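Local structure of RNA-binding protein with serine-rich domain 1 (Homo sapiens, 4A8X) at residues S26-I31 / A60-K65; P37-R40 / S46-Y49; K65-G70 / Q75-T80. The protein is an auxiliary component of the splicing-dependent exon junction complex and binds RNA; its RRM domain, the part described here, is required to form the ASAP complex. All blocks are in the same frame, centred on the assembly; numbering follows the deposited sequence.

Contact 1 (S26-I31 / A60-K65); sequences STYGKI and AEKALK
Tyr28 and Ala63 approach each other closely, CB to CB at 3.9 Å, and illustrate how a loop can seal against a helix without a direct hydrogen bond. The phenol's root does much of the touching: CG of Tyr28 lies 3.9 Å from CA of Ala63, an approach consistent with the small methyl side chain of the alanine. With CG turned anti to its own carbonyl carbon (chi1 -56°), the ring slants past the helix, while CB of Thr27 lies over one of its faces, off toward the rim. Lys62 provides the other side-chain contact. Its CG is anti to the backbone N (chi1 -163°) and the chain stays extended beyond, crossing the tyrosine at about a right angle, with CG and CE each 4.1 Å from Tyr28 CD1. The ammonium passes the ring and is joined to the loop by a water, which accepts from Lys62 NZ at 2.7 Å and donates to Thr27 O at 2.9 Å. The loop follows helix 18-26 and leads into strand 31-39, and the segment it meets belongs to helix 57-67. Ala63 also packs on Phe54 of strand 46-54, and the Tyr28 ring meets that of His66, one turn further along.

Contact 2 (P37-R40 / S46-Y49); sequences PVER and SKGY
Lys47 binds residues 37-40 twice, once through its backbone and once through its own side-chain end. Its N donates to Pro37 O at 3.1 Å, while the chain, extended until it bends at chi4 (82°), brings NZ to Val38 O at 2.8 Å, above the carbonyl plane and not on a lone pair. A water beside the first bond accepts from Lys47 N and donates to Tyr49 O. A second water donates to Glu39 OE2 and Ser46 O, tying the bent glutamate to the opposite backbone. Ser46 OG accepts from Gly48 N in an ST turn. Tyr49 carries the apolar side; chi1 of 68° sets CG between the backbone N and carbonyl carbon, and CE1 reaches Pro37 CD at 3.7 Å, the two side chains crossing at about a right angle. Cutting Tyr49 back to an alanine is likely to open a gap beside the Pro37 ring and to leave the ring of His8 without this neighbour. Val38 and Ser46 form an antiparallel non-hydrogen-bonded pair, CA to CA 4.0 Å, toward the loop end of the hairpin of strands 31-39 and 46-54. Lys47, Gly48 and Tyr49 begin a sequence that fits RNP1 of an RRM, and His8 lies on the first strand, where RNP2 is found.

Contact 3 (K65-G70 / Q75-T80); sequences KHMDGG and QEITAT
A type II turn, Met67 to Gly70, ends helix 57-67 of this RRM, and its residues Asp68, Gly69 and Gly70 bond to the later strand 75-82 at Ile77 and Ala79. Gly70 O accepts from Ile77 N at 2.9 Å, and Gly69 N donates to Ile77 O at 3.0 Å, so both polar backbone atoms of Ile77 are paired with the turn. Gly69 has a positive phi of 95°, and at its backbone angles a CB would be jammed against the carbonyl O of Asp68; a CB on Gly70 would collide with Met67 SD. Asp68 adds the third bond. Its CG swings away from the backbone N to the far side (chi1 179°), presenting OD1 to Ala79 N at 2.8 Å. The bond is nearly straight, 170° at the hydrogen, and reaches OD1 on its anti side, somewhat out of the carboxylate plane. The methyl of Ala79 packs against Asp68, 3.7 Å from its CA. Ile77 CD1 comes to 3.3 Å from Met67 O and 3.9 Å from Met67 CE, where the twice-bent methionine crosses it obliquely. Met67 and Ile77 both continue into the core on Phe25 and Ile72. OD1 of Asp68 also lies 3.2 Å from Ala79 O, an acceptor facing an acceptor, which is probably unfavourable and might by itself raise the acid's proton affinity. The short, nearly straight N-H bond probably offsets that, and the chemistry is consistent with a carboxylate taking up the N-H of Ala79 beside apolar packing by Met67, Ile77 and the Ala79 methyl.

In the fold
Three contacts in one RRM show how chemistry follows position. Contacts 1 and 3 share Lys65 and both use helix 57-67; they touch through Tyr28 and His66, and through Leu64 and Ala79, their centres about 12 Å apart. Contact 1 is buried and apolar, with a water bridge from the exposed Lys62, whereas contact 3, partly buried, combines backbone bonds and a carboxylate with packing in the core. Contact 2 lies at the surface, its centre about 22 Å from that of contact 1 across the chain's centre, and combines lysine and water-mediated bonds with proline-tyrosine packing. Contacts 2 and 3 reach the same sheet but do not touch. Around contacts 1 and 3, Tyr28 and Met67 also pack on another protein's chain.

Contact 1 (S26-I31 / A60-K65)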
loop_
_atom_site.group_PDB
_atom_site.type_symbol
_atom_site.label_atom_id
_atom_site.label_comp_id
_atom_site.label_asym_id
_atom_site.label_seq_id
_atom_site.Cartn_x
_atom_site.Cartn_y
_atom_site.Cartn_z
ATOM N N SER A 26 12.020 -12.618 8.164
ATOM C CA SER A 26 12.855 -13.821 8.147
ATOM C C SER A 26 14.244 -13.470 7.624
ATOM O O SER A 26 15.224 -14.180 7.903
ATOM C CB SER A 26 12.220 -14.912 7.292
ATOM O OG SER A 26 11.170 -15.539 8.018
ATOM N N THR A 27 14.338 -12.372 6.879
ATOM C CA THR A 27 15.638 -11.799 6.509
ATOM C C THR A 27 16.565 -11.675 7.735
ATOM O O THR A 27 17.784 -11.727 7.586
ATOM C CB THR A 27 15.497 -10.364 5.852
ATOM O OG1 THR A 27 14.627 -10.430 4.720
ATOM C CG2 THR A 27 16.863 -9.825 5.356
ATOM N N TYR A 28 15.991 -11.468 8.925
ATOM C CA TYR A 28 16.787 -11.064 10.087
ATOM C C TYR A 28 16.969 -12.196 11.112
ATOM O O TYR A 28 17.699 -12.027 12.087
ATOM C CB TYR A 28 16.236 -9.758 10.738
ATOM C CG TYR A 28 16.180 -8.667 9.713
ATOM C CD1 TYR A 28 17.332 -8.074 9.255
ATOM C CD2 TYR A 28 14.963 -8.263 9.138
ATOM C CE1 TYR A 28 17.320 -7.101 8.272
ATOM C CE2 TYR A 28 14.945 -7.296 8.127
ATOM C CZ TYR A 28 16.119 -6.707 7.717
ATOM O OH TYR A 28 16.133 -5.750 6.730
ATOM N N GLY A 29 16.316 -13.337 10.897
ATOM C CA GLY A 29 16.463 -14.443 11.820
ATOM C C GLY A 29 15.314 -15.407 11.698
ATOM O O GLY A 29 14.427 -15.220 10.877
ATOM N N LYS A 30 15.344 -16.437 12.525
ATOM C CA LYS A 30 14.313 -17.453 12.549
ATOM C C LYS A 30 13.127 -16.978 13.382
ATOM O O LYS A 30 13.275 -16.647 14.551
ATOM C CB LYS A 30 14.847 -18.723 13.203
ATOM C CG LYS A 30 13.932 -19.903 13.049
ATOM C CD LYS A 30 13.905 -20.397 11.609
ATOM C CE LYS A 30 12.896 -21.537 11.427
ATOM N NZ LYS A 30 12.885 -22.095 10.026
ATOM N N ILE A 31 11.957 -16.992 12.773
ATOM C CA ILE A 31 10.751 -16.516 13.424
ATOM C C ILE A 31 10.059 -17.698 14.095
ATOM O O ILE A 31 9.813 -18.732 13.473
ATOM C CB ILE A 31 9.809 -15.841 12.426
ATOM C CG1 ILE A 31 10.496 -14.590 11.850
ATOM C CG2 ILE A 31 8.532 -15.473 13.128
ATOM C CD1 ILE A 31 9.684 -13.805 10.886
ATOM N N ALA A 60 16.353 -10.358 16.993
ATOM C CA ALA A 60 15.414 -9.255 17.250
ATOM C C ALA A 60 16.101 -7.890 17.201
ATOM O O ALA A 60 15.584 -6.927 16.590
ATOM C CB ALA A 60 14.679 -9.459 18.586
ATOM N N GLU A 61 17.263 -7.794 17.838
ATOM C CA GLU A 61 18.097 -6.599 17.750
ATOM C C GLU A 61 18.398 -6.217 16.295
ATOM O O GLU A 61 18.325 -5.038 15.921
ATOM C CB GLU A 61 19.438 -6.865 18.456
ATOM C CG GLU A 61 20.193 -5.638 18.816
ATOM C CD GLU A 61 21.237 -5.945 19.895
ATOM O OE1 GLU A 61 20.868 -6.012 21.088
ATOM O OE2 GLU A 61 22.410 -6.158 19.545
ATOM N N LYS A 62 18.740 -7.210 15.491
ATOM C CA LYS A 62 19.074 -6.992 14.079
ATOM C C LYS A 62 17.878 -6.455 13.315
ATOM O O LYS A 62 18.009 -5.532 12.482
ATOM C CB LYS A 62 19.524 -8.282 13.410
ATOM C CG LYS A 62 20.264 -8.046 12.074
ATOM C CD LYS A 62 20.733 -9.350 11.433
ATOM C CE LYS A 62 21.225 -9.115 9.993
ATOM N NZ LYS A 62 21.814 -10.353 9.373
ATOM N N ALA A 63 16.729 -7.054 13.578
ATOM C CA ALA A 63 15.494 -6.604 12.919
ATOM C C ALA A 63 15.181 -5.167 13.285
ATOM O O ALA A 63 14.817 -4.353 12.426
ATOM C CB ALA A 63 14.327 -7.485 13.287
ATOM N N LEU A 64 15.300 -4.852 14.562
ATOM C CA LEU A 64 15.034 -3.488 15.027
ATOM C C LEU A 64 16.018 -2.492 14.392
ATOM O O LEU A 64 15.631 -1.416 13.963
ATOM C CB LEU A 64 15.162 -3.425 16.551
ATOM C CG LEU A 64 14.122 -4.208 17.374
ATOM C CD1 LEU A 64 14.481 -4.216 18.853
ATOM C CD2 LEU A 64 12.724 -3.594 17.201
ATOM N N LYS A 65 17.291 -2.872 14.398
ATOM C CA LYS A 65 18.378 -2.128 13.758
ATOM C C LYS A 65 18.081 -1.747 12.274
ATOM O O LYS A 65 18.201 -0.568 11.898
ATOM C CB LYS A 65 19.656 -2.984 13.895
ATOM C CG LYS A 65 20.951 -2.326 13.527
ATOM C CD LYS A 65 22.164 -3.252 13.802
ATOM C CE LYS A 65 23.341 -2.876 12.898
ATOM N NZ LYS A 65 24.519 -3.780 13.020
HETATM O O HOH W 1 20.219 -12.495 9.014
#

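Contact 2 (P37-R40 / S46-Y49)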
loop_
_atom_site.group_PDB
_atom_site.type_symbol
_atom_site.label_atom_id
_atom_site.label_comp_id
_atom_site.label_asym_id
_atom_site.label_seq_id
_atom_site.Cartn_x
_atom_site.Cartn_y
_atom_site.Cartn_z
ATOM N N PRO A 37 -3.281 -9.316 14.203
ATOM C CA PRO A 37 -4.723 -9.317 14.461
ATOM C C PRO A 37 -5.493 -8.666 13.310
ATOM O O PRO A 37 -4.979 -7.769 12.630
ATOM C CB PRO A 37 -4.855 -8.498 15.744
ATOM C CG PRO A 37 -3.483 -8.532 16.378
ATOM C CD PRO A 37 -2.537 -8.564 15.227
ATOM N N VAL A 38 -6.719 -9.135 13.108
ATOM C CA VAL A 38 -7.563 -8.681 12.008
ATOM C C VAL A 38 -8.719 -7.858 12.539
ATOM O O VAL A 38 -9.066 -7.961 13.707
ATOM C CB VAL A 38 -8.168 -9.877 11.241
ATOM C CG1 VAL A 38 -7.068 -10.778 10.745
ATOM C CG2 VAL A 38 -9.158 -10.655 12.134
ATOM N N GLU A 39 -9.329 -7.058 11.672
ATOM C CA GLU A 39 -10.502 -6.277 12.058
ATOM C C GLU A 39 -11.666 -7.227 12.412
ATOM O O GLU A 39 -12.079 -8.065 11.597
ATOM C CB GLU A 39 -10.875 -5.292 10.947
ATOM C CG GLU A 39 -9.876 -4.149 10.766
ATOM C CD GLU A 39 -9.984 -3.092 11.863
ATOM O OE1 GLU A 39 -10.903 -3.205 12.697
ATOM O OE2 GLU A 39 -9.143 -2.162 11.899
ATOM N N ARG A 40 -12.143 -7.118 13.647
ATOM C CA ARG A 40 -13.270 -7.922 14.134
ATOM C C ARG A 40 -14.414 -8.004 13.119
ATOM O O ARG A 40 -14.839 -9.092 12.714
ATOM C CB ARG A 40 -13.795 -7.342 15.452
ATOM C CG ARG A 40 -12.846 -7.520 16.622
ATOM C CD ARG A 40 -13.419 -6.972 17.937
ATOM N NE ARG A 40 -12.485 -7.161 19.055
ATOM C CZ ARG A 40 -12.740 -6.838 20.325
ATOM N NH1 ARG A 40 -13.910 -6.301 20.655
ATOM N NH2 ARG A 40 -11.821 -7.052 21.267
ATOM N N SER A 46 -6.278 -6.393 8.206
ATOM C CA SER A 46 -5.479 -6.365 9.431
ATOM C C SER A 46 -5.767 -5.077 10.188
ATOM O O SER A 46 -6.427 -4.175 9.657
ATOM C CB SER A 46 -3.981 -6.447 9.081
ATOM O OG SER A 46 -3.508 -5.152 8.738
ATOM N N LYS A 47 -5.283 -4.984 11.422
ATOM C CA LYS A 47 -5.333 -3.745 12.176
ATOM C C LYS A 47 -4.107 -2.852 11.963
ATOM O O LYS A 47 -3.954 -1.822 12.627
ATOM C CB LYS A 47 -5.472 -4.066 13.659
ATOM C CG LYS A 47 -6.816 -4.671 14.049
ATOM C CD LYS A 47 -6.941 -4.671 15.569
ATOM C CE LYS A 47 -8.263 -5.237 16.067
ATOM N NZ LYS A 47 -8.242 -6.737 16.113
ATOM N N GLY A 48 -3.209 -3.242 11.065
ATOM C CA GLY A 48 -2.096 -2.368 10.711
ATOM C C GLY A 48 -0.842 -2.563 11.549
ATOM O O GLY A 48 0.055 -1.732 11.523
ATOM N N TYR A 49 -0.782 -3.674 12.281
ATOM C CA TYR A 49 0.409 -3.997 13.036
ATOM C C TYR A 49 0.599 -5.517 13.184
ATOM O O TYR A 49 -0.327 -6.291 12.919
ATOM C CB TYR A 49 0.364 -3.329 14.390
ATOM C CG TYR A 49 -0.694 -3.851 15.327
ATOM C CD1 TYR A 49 -0.474 -4.975 16.099
ATOM C CD2 TYR A 49 -1.930 -3.212 15.422
ATOM C CE1 TYR A 49 -1.467 -5.454 16.973
ATOM C CE2 TYR A 49 -2.914 -3.668 16.284
ATOM C CZ TYR A 49 -2.679 -4.789 17.055
ATOM O OH TYR A 49 -3.668 -5.234 17.897
HETATM O O HOH W 2 -2.988 -6.299 12.601
HETATM O O HOH W 3 -7.482 -1.705 9.738
#

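Contact 3 (K65-G70 / Q75-T80)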
loop_
_atom_site.group_PDB
_atom_site.type_symbol
_atom_site.label_atom_id
_atom_site.label_comp_id
_atom_site.label_asym_id
_atom_site.label_seq_id
_atom_site.Cartn_x
_atom_site.Cartn_y
_atom_site.Cartn_z
ATOM N N LYS A 65 17.291 -2.872 14.398
ATOM C CA LYS A 65 18.378 -2.128 13.758
ATOM C C LYS A 65 18.081 -1.747 12.274
ATOM O O LYS A 65 18.201 -0.568 11.898
ATOM C CB LYS A 65 19.656 -2.984 13.895
ATOM C CG LYS A 65 20.951 -2.326 13.527
ATOM C CD LYS A 65 22.164 -3.252 13.802
ATOM C CE LYS A 65 23.341 -2.876 12.898
ATOM N NZ LYS A 65 24.519 -3.780 13.020
ATOM N N HIS A 66 17.666 -2.725 11.457
ATOM C CA HIS A 66 17.414 -2.517 10.023
ATOM C C HIS A 66 16.018 -2.015 9.658
ATOM O O HIS A 66 15.832 -1.472 8.572
ATOM C CB HIS A 66 17.699 -3.805 9.239
ATOM C CG HIS A 66 19.140 -4.212 9.281
ATOM N ND1 HIS A 66 19.768 -4.583 10.449
ATOM C CD2 HIS A 66 20.083 -4.258 8.313
ATOM C CE1 HIS A 66 21.040 -4.859 10.196
ATOM N NE2 HIS A 66 21.253 -4.671 8.910
ATOM N N MET A 67 15.026 -2.200 10.517
ATOM C CA MET A 67 13.650 -1.938 10.079
ATOM C C MET A 67 12.828 -0.925 10.897
ATOM O O MET A 67 11.736 -0.560 10.481
ATOM C CB MET A 67 12.878 -3.253 9.961
ATOM C CG MET A 67 13.252 -4.062 8.722
ATOM S SD MET A 67 12.991 -3.237 7.111
ATOM C CE MET A 67 11.216 -3.513 6.848
ATOM N N ASP A 68 13.335 -0.446 12.028
ATOM C CA ASP A 68 12.638 0.606 12.733
ATOM C C ASP A 68 12.930 1.872 11.937
ATOM O O ASP A 68 14.068 2.318 11.897
ATOM C CB ASP A 68 13.109 0.776 14.160
ATOM C CG ASP A 68 12.379 1.891 14.854
ATOM O OD1 ASP A 68 11.140 2.020 14.699
ATOM O OD2 ASP A 68 13.035 2.654 15.560
ATOM N N GLY A 69 11.936 2.394 11.226
ATOM C CA GLY A 69 12.214 3.443 10.253
ATOM C C GLY A 69 12.422 2.967 8.834
ATOM O O GLY A 69 12.641 3.784 7.930
ATOM N N GLY A 70 12.350 1.646 8.626
ATOM C CA GLY A 70 12.441 1.049 7.304
ATOM C C GLY A 70 11.087 1.266 6.607
ATOM O O GLY A 70 10.201 1.976 7.137
ATOM N N GLN A 75 5.458 2.748 2.677
ATOM C CA GLN A 75 5.183 3.452 3.910
ATOM C C GLN A 75 6.266 3.153 4.957
ATOM O O GLN A 75 6.696 2.009 5.136
ATOM C CB GLN A 75 3.794 3.040 4.449
ATOM C CG GLN A 75 3.336 3.841 5.653
ATOM C CD GLN A 75 1.834 3.828 5.774
ATOM O OE1 GLN A 75 1.133 4.555 5.049
ATOM N NE2 GLN A 75 1.317 2.954 6.650
ATOM N N GLU A 76 6.712 4.192 5.648
ATOM C CA GLU A 76 7.651 4.024 6.748
ATOM C C GLU A 76 7.003 3.305 7.958
ATOM O O GLU A 76 5.871 3.606 8.349
ATOM C CB GLU A 76 8.252 5.360 7.135
ATOM C CG GLU A 76 9.286 5.273 8.250
ATOM C CD GLU A 76 10.034 6.586 8.516
ATOM O OE1 GLU A 76 10.270 7.375 7.560
ATOM O OE2 GLU A 76 10.392 6.803 9.696
ATOM N N ILE A 77 7.705 2.307 8.511
ATOM C CA ILE A 77 7.141 1.482 9.605
ATOM C C ILE A 77 7.929 1.728 10.897
ATOM O O ILE A 77 9.005 2.316 10.874
ATOM C CB ILE A 77 7.209 -0.052 9.315
ATOM C CG1 ILE A 77 8.665 -0.490 9.166
ATOM C CG2 ILE A 77 6.399 -0.447 8.047
ATOM C CD1 ILE A 77 8.876 -1.955 9.496
ATOM N N THR A 78 7.355 1.327 12.013
ATOM C CA THR A 78 8.029 1.382 13.320
ATOM C C THR A 78 8.353 -0.063 13.745
ATOM O O THR A 78 7.638 -0.989 13.378
ATOM C CB THR A 78 7.141 2.017 14.396
ATOM O OG1 THR A 78 5.918 1.263 14.555
ATOM C CG2 THR A 78 6.809 3.474 14.034
ATOM N N ALA A 79 9.438 -0.245 14.478
ATOM C CA ALA A 79 9.795 -1.557 15.016
ATOM C C ALA A 79 10.307 -1.352 16.436
ATOM O O ALA A 79 11.209 -0.539 16.668
ATOM C CB ALA A 79 10.839 -2.241 14.144
ATOM N N THR A 80 9.688 -2.022 17.401
ATOM C CA THR A 80 10.056 -1.774 18.791
ATOM C C THR A 80 10.016 -3.055 19.614
ATOM O O THR A 80 9.151 -3.914 19.428
ATOM C CB THR A 80 9.128 -0.718 19.460
ATOM O OG1 THR A 80 7.965 -1.371 19.933
ATOM C CG2 THR A 80 8.687 0.343 18.483
#